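Local coordinates for protein platelet aggregation factor Sm-hPAF (Streptococcus mitis, PDB 4GWI) that binds fucosylated Lewis antigens through this F-type lectin domain of lectinolysin, a cholesterol-dependent cytolysin that probably forms pores in host membranes, at residues A[86-91]-A[126-131]; A[67-72]-A[142-147]. The protein carries 2 engineered substitutions. All coordinates share one frame; numbering follows the deposited sequence.

Contact 1: residues A[86-91]-A[126-131]; sequences NFDVVL and KVELKT
Phe87 faces Leu129 and Val127 on the buried side of two antiparallel strands. Its CG sits between the backbone N and the carbonyl carbon (chi1 62°), which turns the ring away from strand 126-129, leaving its CB, not the ring, against Leu129; the leucine's CD2 meets Phe87 CB at 3.6 Å, and Val127 CG1 comes obliquely to the ring at CD2, 4.1 Å away. Val89 CG2 lies at the ring's edge, in its plane. Flat and branched hydrocarbons suit this side, which is turned to the core.

The other face carries the charged Asp88, Lys126 and Glu128 around the apolar Val90. Glu128 reaches out extended, and its side chain crosses that of Val90 obliquely, Glu128 CD lying 3.9 Å from Val90 CG2. One oxygen, OE2, takes a salt bridge from Lys126 NZ at 2.8 Å, met on the anti side. The other, OE1, shares a water with Asp88 OD1, and Arg101 NH1 forms salt bridges to both of these oxygens, which probably offsets the repulsion between the carboxylates. Asp88 OD2 is hydrogen-bonded to His103 ND1; Lys130, bent at chi3 and chi4, brings only its aliphatic CD to this oxygen, at 3.6 Å, and its chain crosses that of Asn86 at about a right angle.

Backbone bonds join Asp88 with Glu128 and Val90 with Lys126 in both directions, while Lys130 N gives a fifth to Asn86 O (2.9 Å).

Strand 98-104 pairs with the far edge of 87-92 through a G1 bulge, where Asn86 and Phe87 both face Phe104. Leu72 of strand 64-74 and Leu113 of strand 112-117 cover Phe87 from the opposing sheet.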
loop_
_atom_site.group_PDB
_atom_site.type_symbol
_atom_site.label_atom_id
_atom_site.label_comp_id
_atom_site.label_asym_id
_atom_site.label_seq_id
_atom_site.Cartn_x
_atom_site.Cartn_y
_atom_site.Cartn_z
ATOM N N ASN A 86 -8.540 -8.815 -4.536
ATOM C CA ASN A 86 -7.665 -9.865 -4.996
ATOM C C ASN A 86 -6.229 -9.381 -5.157
ATOM O O ASN A 86 -5.694 -9.260 -6.252
ATOM C CB ASN A 86 -8.202 -10.419 -6.320
ATOM C CG ASN A 86 -7.489 -11.711 -6.751
ATOM O OD1 ASN A 86 -6.746 -12.328 -6.036
ATOM N ND2 ASN A 86 -7.676 -12.068 -8.020
ATOM N N PHE A 87 -5.645 -9.105 -4.008
ATOM C CA PHE A 87 -4.324 -8.513 -4.006
ATOM C C PHE A 87 -3.478 -9.078 -2.891
ATOM O O PHE A 87 -3.985 -9.630 -1.901
ATOM C CB PHE A 87 -4.384 -6.953 -3.846
ATOM C CG PHE A 87 -4.993 -6.479 -2.553
ATOM C CD1 PHE A 87 -6.363 -6.352 -2.391
ATOM C CD2 PHE A 87 -4.164 -6.204 -1.444
ATOM C CE1 PHE A 87 -6.947 -5.945 -1.199
ATOM C CE2 PHE A 87 -4.737 -5.803 -0.284
ATOM C CZ PHE A 87 -6.074 -5.602 -0.130
ATOM N N ASP A 88 -2.173 -8.899 -3.032
ATOM C CA ASP A 88 -1.233 -9.296 -1.963
ATOM C C ASP A 88 -0.580 -8.055 -1.367
ATOM O O ASP A 88 -0.393 -7.011 -2.048
ATOM C CB ASP A 88 -0.054 -10.131 -2.504
ATOM C CG ASP A 88 -0.446 -11.570 -2.981
ATOM O OD1 ASP A 88 0.325 -12.119 -3.824
ATOM O OD2 ASP A 88 -1.471 -12.061 -2.593
ATOM N N VAL A 89 -0.246 -8.134 -0.103
ATOM C CA VAL A 89 0.689 -7.145 0.578
ATOM C C VAL A 89 1.957 -7.923 0.834
ATOM O O VAL A 89 1.925 -9.019 1.473
ATOM C CB VAL A 89 0.064 -6.610 1.861
ATOM C CG1 VAL A 89 0.991 -5.579 2.557
ATOM C CG2 VAL A 89 -1.297 -5.934 1.541
ATOM N N VAL A 90 3.069 -7.379 0.396
ATOM C CA VAL A 90 4.343 -8.108 0.356
ATOM C C VAL A 90 5.373 -7.276 1.068
ATOM O O VAL A 90 5.457 -6.019 0.955
ATOM C CB VAL A 90 4.819 -8.277 -1.102
ATOM C CG1 VAL A 90 5.976 -9.273 -1.154
ATOM C CG2 VAL A 90 3.678 -8.828 -1.964
ATOM N N LEU A 91 6.201 -7.957 1.873
ATOM C CA LEU A 91 7.364 -7.319 2.460
ATOM C C LEU A 91 8.624 -7.872 1.788
ATOM O O LEU A 91 8.695 -9.087 1.611
ATOM C CB LEU A 91 7.455 -7.587 3.954
ATOM C CG LEU A 91 6.264 -7.129 4.865
ATOM C CD1 LEU A 91 6.581 -7.395 6.323
ATOM C CD2 LEU A 91 6.028 -5.631 4.556
ATOM N N LYS A 126 5.085 -3.652 -0.497
ATOM C CA LYS A 126 4.516 -3.577 -1.851
ATOM C C LYS A 126 3.059 -4.035 -1.776
ATOM O O LYS A 126 2.730 -4.943 -1.012
ATOM C CB LYS A 126 5.392 -4.490 -2.722
ATOM C CG LYS A 126 5.082 -4.477 -4.141
ATOM C CD LYS A 126 6.296 -5.229 -4.831
ATOM C CE LYS A 126 5.943 -5.065 -6.294
ATOM N NZ LYS A 126 6.580 -6.233 -6.935
ATOM N N VAL A 127 2.198 -3.415 -2.603
ATOM C CA VAL A 127 0.797 -3.859 -2.762
ATOM C C VAL A 127 0.773 -4.306 -4.219
ATOM O O VAL A 127 1.098 -3.547 -5.115
ATOM C CB VAL A 127 -0.228 -2.724 -2.485
ATOM C CG1 VAL A 127 -1.671 -3.218 -2.782
ATOM C CG2 VAL A 127 -0.024 -2.213 -1.050
ATOM N N GLU A 128 0.277 -5.533 -4.437
ATOM C CA GLU A 128 0.284 -6.112 -5.847
ATOM C C GLU A 128 -1.129 -6.595 -6.134
ATOM O O GLU A 128 -1.632 -7.501 -5.460
ATOM C CB GLU A 128 1.172 -7.368 -5.890
ATOM C CG GLU A 128 2.616 -7.053 -5.714
ATOM C CD GLU A 128 3.555 -8.294 -5.801
ATOM O OE1 GLU A 128 3.055 -9.432 -5.746
ATOM O OE2 GLU A 128 4.793 -8.066 -5.881
ATOM N N LEU A 129 -1.740 -6.028 -7.182
ATOM C CA LEU A 129 -3.030 -6.583 -7.644
ATOM C C LEU A 129 -2.773 -7.862 -8.429
ATOM O O LEU A 129 -1.762 -7.959 -9.068
ATOM C CB LEU A 129 -3.812 -5.621 -8.525
ATOM C CG LEU A 129 -4.296 -4.339 -7.863
ATOM C CD1 LEU A 129 -5.168 -3.527 -8.840
ATOM C CD2 LEU A 129 -4.986 -4.581 -6.521
ATOM N N LYS A 130 -3.740 -8.807 -8.310
ATOM C CA LYS A 130 -3.567 -10.082 -9.050
ATOM C C LYS A 130 -4.562 -10.169 -10.200
ATOM O O LYS A 130 -4.659 -11.219 -10.863
ATOM C CB LYS A 130 -3.724 -11.263 -8.102
ATOM C CG LYS A 130 -2.443 -11.270 -7.213
ATOM C CD LYS A 130 -2.663 -12.138 -5.984
ATOM C CE LYS A 130 -3.252 -13.499 -6.312
ATOM N NZ LYS A 130 -2.201 -14.471 -6.748
ATOM N N THR A 131 -5.273 -9.098 -10.483
ATOM C CA THR A 131 -6.346 -9.069 -11.482
ATOM C C THR A 131 -5.874 -8.432 -12.815
ATOM O O THR A 131 -4.848 -7.721 -12.928
ATOM C CB THR A 131 -7.502 -8.259 -10.937
ATOM O OG1 THR A 131 -6.914 -6.937 -10.579
ATOM C CG2 THR A 131 -8.182 -8.976 -9.738
HETATM O O HOH W 1 1.005 -10.909 -6.622
#

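Contact 2: residues A[67-72]-A[142-147]; sequences VGKVKL and EVFRSA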
loop_
_atom_site.group_PDB
_atom_site.type_symbol
_atom_site.label_atom_id
_atom_site.label_comp_id
_atom_site.label_asym_id
_atom_site.label_seq_id
_atom_site.Cartn_x
_atom_site.Cartn_y
_atom_site.Cartn_z
ATOM N N VAL A 67 8.911 -4.696 10.873
ATOM C CA VAL A 67 7.533 -4.220 10.523
ATOM C C VAL A 67 6.547 -5.056 11.234
ATOM O O VAL A 67 6.558 -6.348 11.190
ATOM C CB VAL A 67 7.350 -4.334 9.003
ATOM C CG1 VAL A 67 5.866 -3.986 8.624
ATOM C CG2 VAL A 67 8.332 -3.374 8.267
ATOM N N GLY A 68 5.600 -4.390 11.901
ATOM C CA GLY A 68 4.539 -5.067 12.534
ATOM C C GLY A 68 3.116 -4.846 11.979
ATOM O O GLY A 68 2.216 -5.686 12.210
ATOM N N LYS A 69 2.962 -3.689 11.292
ATOM C CA LYS A 69 1.596 -3.380 10.777
ATOM C C LYS A 69 1.715 -2.550 9.523
ATOM O O LYS A 69 2.560 -1.627 9.456
ATOM C CB LYS A 69 0.729 -2.625 11.839
ATOM C CG LYS A 69 -0.719 -2.329 11.372
ATOM C CD LYS A 69 -1.336 -1.485 12.531
ATOM C CE LYS A 69 -2.755 -1.079 12.360
ATOM N NZ LYS A 69 -3.056 -0.317 13.636
ATOM N N VAL A 70 0.893 -2.906 8.565
ATOM C CA VAL A 70 0.766 -2.053 7.331
ATOM C C VAL A 70 -0.739 -1.758 7.218
ATOM O O VAL A 70 -1.564 -2.629 7.302
ATOM C CB VAL A 70 1.200 -2.829 6.075
ATOM C CG1 VAL A 70 0.918 -1.985 4.767
ATOM C CG2 VAL A 70 2.734 -3.117 6.188
ATOM N N LYS A 71 -1.077 -0.436 7.070
ATOM C CA LYS A 71 -2.509 -0.065 6.998
ATOM C C LYS A 71 -2.748 0.550 5.602
ATOM O O LYS A 71 -1.993 1.427 5.227
ATOM C CB LYS A 71 -2.809 1.009 8.063
ATOM C CG LYS A 71 -4.290 1.186 8.217
ATOM C CD LYS A 71 -4.555 1.869 9.606
ATOM C CE LYS A 71 -6.054 2.202 9.610
ATOM N NZ LYS A 71 -6.228 3.115 10.801
ATOM N N LEU A 72 -3.715 0.009 4.898
ATOM C CA LEU A 72 -4.009 0.494 3.532
ATOM C C LEU A 72 -5.332 1.327 3.717
ATOM O O LEU A 72 -6.297 0.869 4.303
ATOM C CB LEU A 72 -4.368 -0.646 2.582
ATOM C CG LEU A 72 -3.254 -1.704 2.398
ATOM C CD1 LEU A 72 -3.669 -2.532 1.188
ATOM C CD2 LEU A 72 -1.819 -1.208 2.236
ATOM N N GLU A 142 0.244 3.248 5.358
ATOM C CA GLU A 142 1.019 3.625 6.588
ATOM C C GLU A 142 1.693 2.362 7.108
ATOM O O GLU A 142 1.139 1.244 6.954
ATOM C CB GLU A 142 0.047 4.132 7.686
ATOM C CG GLU A 142 -0.583 5.470 7.217
ATOM C CD GLU A 142 -1.624 5.942 8.231
ATOM O OE1 GLU A 142 -2.129 5.175 9.095
ATOM O OE2 GLU A 142 -1.970 7.172 8.094
ATOM N N VAL A 143 2.897 2.537 7.637
ATOM C CA VAL A 143 3.662 1.299 8.077
ATOM C C VAL A 143 4.196 1.579 9.491
ATOM O O VAL A 143 4.682 2.696 9.753
ATOM C CB VAL A 143 4.861 1.115 7.152
ATOM C CG1 VAL A 143 5.735 -0.090 7.644
ATOM C CG2 VAL A 143 4.381 0.865 5.691
ATOM N N PHE A 144 4.084 0.576 10.377
ATOM C CA PHE A 144 4.461 0.790 11.793
ATOM C C PHE A 144 5.415 -0.305 12.248
ATOM O O PHE A 144 5.185 -1.466 11.853
ATOM C CB PHE A 144 3.228 0.740 12.644
ATOM C CG PHE A 144 2.191 1.793 12.212
ATOM C CD1 PHE A 144 2.276 3.140 12.679
ATOM C CD2 PHE A 144 1.196 1.431 11.288
ATOM C CE1 PHE A 144 1.311 4.082 12.206
ATOM C CE2 PHE A 144 0.208 2.373 10.840
ATOM C CZ PHE A 144 0.344 3.691 11.273
ATOM N N ARG A 145 6.431 0.098 13.027
ATOM C CA ARG A 145 7.324 -0.948 13.574
ATOM C C ARG A 145 6.673 -1.762 14.670
ATOM O O ARG A 145 5.824 -1.312 15.399
ATOM C CB ARG A 145 8.538 -0.301 14.155
ATOM C CG ARG A 145 9.360 0.513 13.231
ATOM C CD ARG A 145 10.557 1.142 14.023
ATOM N NE ARG A 145 11.393 1.962 13.183
ATOM C CZ ARG A 145 11.435 3.299 13.177
ATOM N NH1 ARG A 145 12.241 3.946 12.291
ATOM N NH2 ARG A 145 10.630 4.030 13.993
ATOM N N SER A 146 7.096 -3.010 14.805
ATOM C CA SER A 146 6.776 -3.827 16.008
ATOM C C SER A 146 7.299 -3.130 17.244
ATOM O O SER A 146 8.304 -2.494 17.216
ATOM C CB SER A 146 7.608 -5.142 15.936
ATOM O OG SER A 146 7.249 -5.818 14.805
ATOM N N ALA A 147 6.521 -3.236 18.313
ATOM C CA ALA A 147 6.936 -2.555 19.575
ATOM C C ALA A 147 8.013 -3.307 20.371
ATOM O O ALA A 147 8.297 -4.470 20.043
ATOM C CB ALA A 147 5.720 -2.327 20.424
#
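Lys69 and Phe144 lie side by side and point the same way; the extended lysine chain passes the CD2 corner of the ring, with Lys69 CD 4.1 Å from Phe144 CD2. A long aliphatic stem suits this partly exposed face, since it packs there while the ammonium reaches Glu114. With CG anti to the carbonyl carbon (chi1 -58°), the ring leans back along its own strand: Lys71 CB stands at its edge, 4.3 Å from CE2, and Glu142 OE1 lies at the edge in the ring plane. Lys71 and Glu142 also run alongside each other, but CD rather than NZ of the lysine is nearest the carboxylate, 4.1 Å from OE1. On the buried face, Val143 CG1 meets Val67 CG1 at 4.0 Å; beta-branched valines fit both the extended backbone and the apolar interior.

The strands are antiparallel and the register slips by one residue in a classic beta bulge, where Gly68 and Lys69 both face Phe144. Phe144 O accepts two bonds, from Gly68 N at 3.0 Å in the carbonyl plane and from Lys69 N at 3.2 Å, tilted 22° from that plane. Glycine suits the bulge because it puts no side chain toward the other strand, where Ser146 OG lies 3.6 Å from Gly68 CA. This pairing belongs to the beta-sandwich of the F-type lectin fold.

Second-shell groups fix the polar ends: Glu114 pairs with Lys69 NZ, Glu112 with Lys71 NZ, and the Tyr73 hydroxyl hydrogen-bonds Glu142 OE1. Asn66 OD1 holds Ser146 OG, while the Arg145 guanidinium forms salt bridges with Glu65, Glu10 and Glu8.

In the fold
After strands 17-20 and 56-61 of the five-strand sheet, the chain forms strand 64-74 of the other sheet, then returns for 87-92. Strand 124-129 comes back beside 87-92, so contact 1 closes a loop of 34 intervening residues that contains strands 98-104, 112-117 and 120-122. The chain then runs on to strand 138-145, which pairs with 64-74: contact 2 closes a loop of 69 residues, and contact 1 falls wholly within it. Neither crosses the other. Each contact ties together neighbouring strands of one sheet, and the two sheets meet where Leu72 packs on Phe87, Val89 and Val127, and Val67 on Leu91, in the sandwich core.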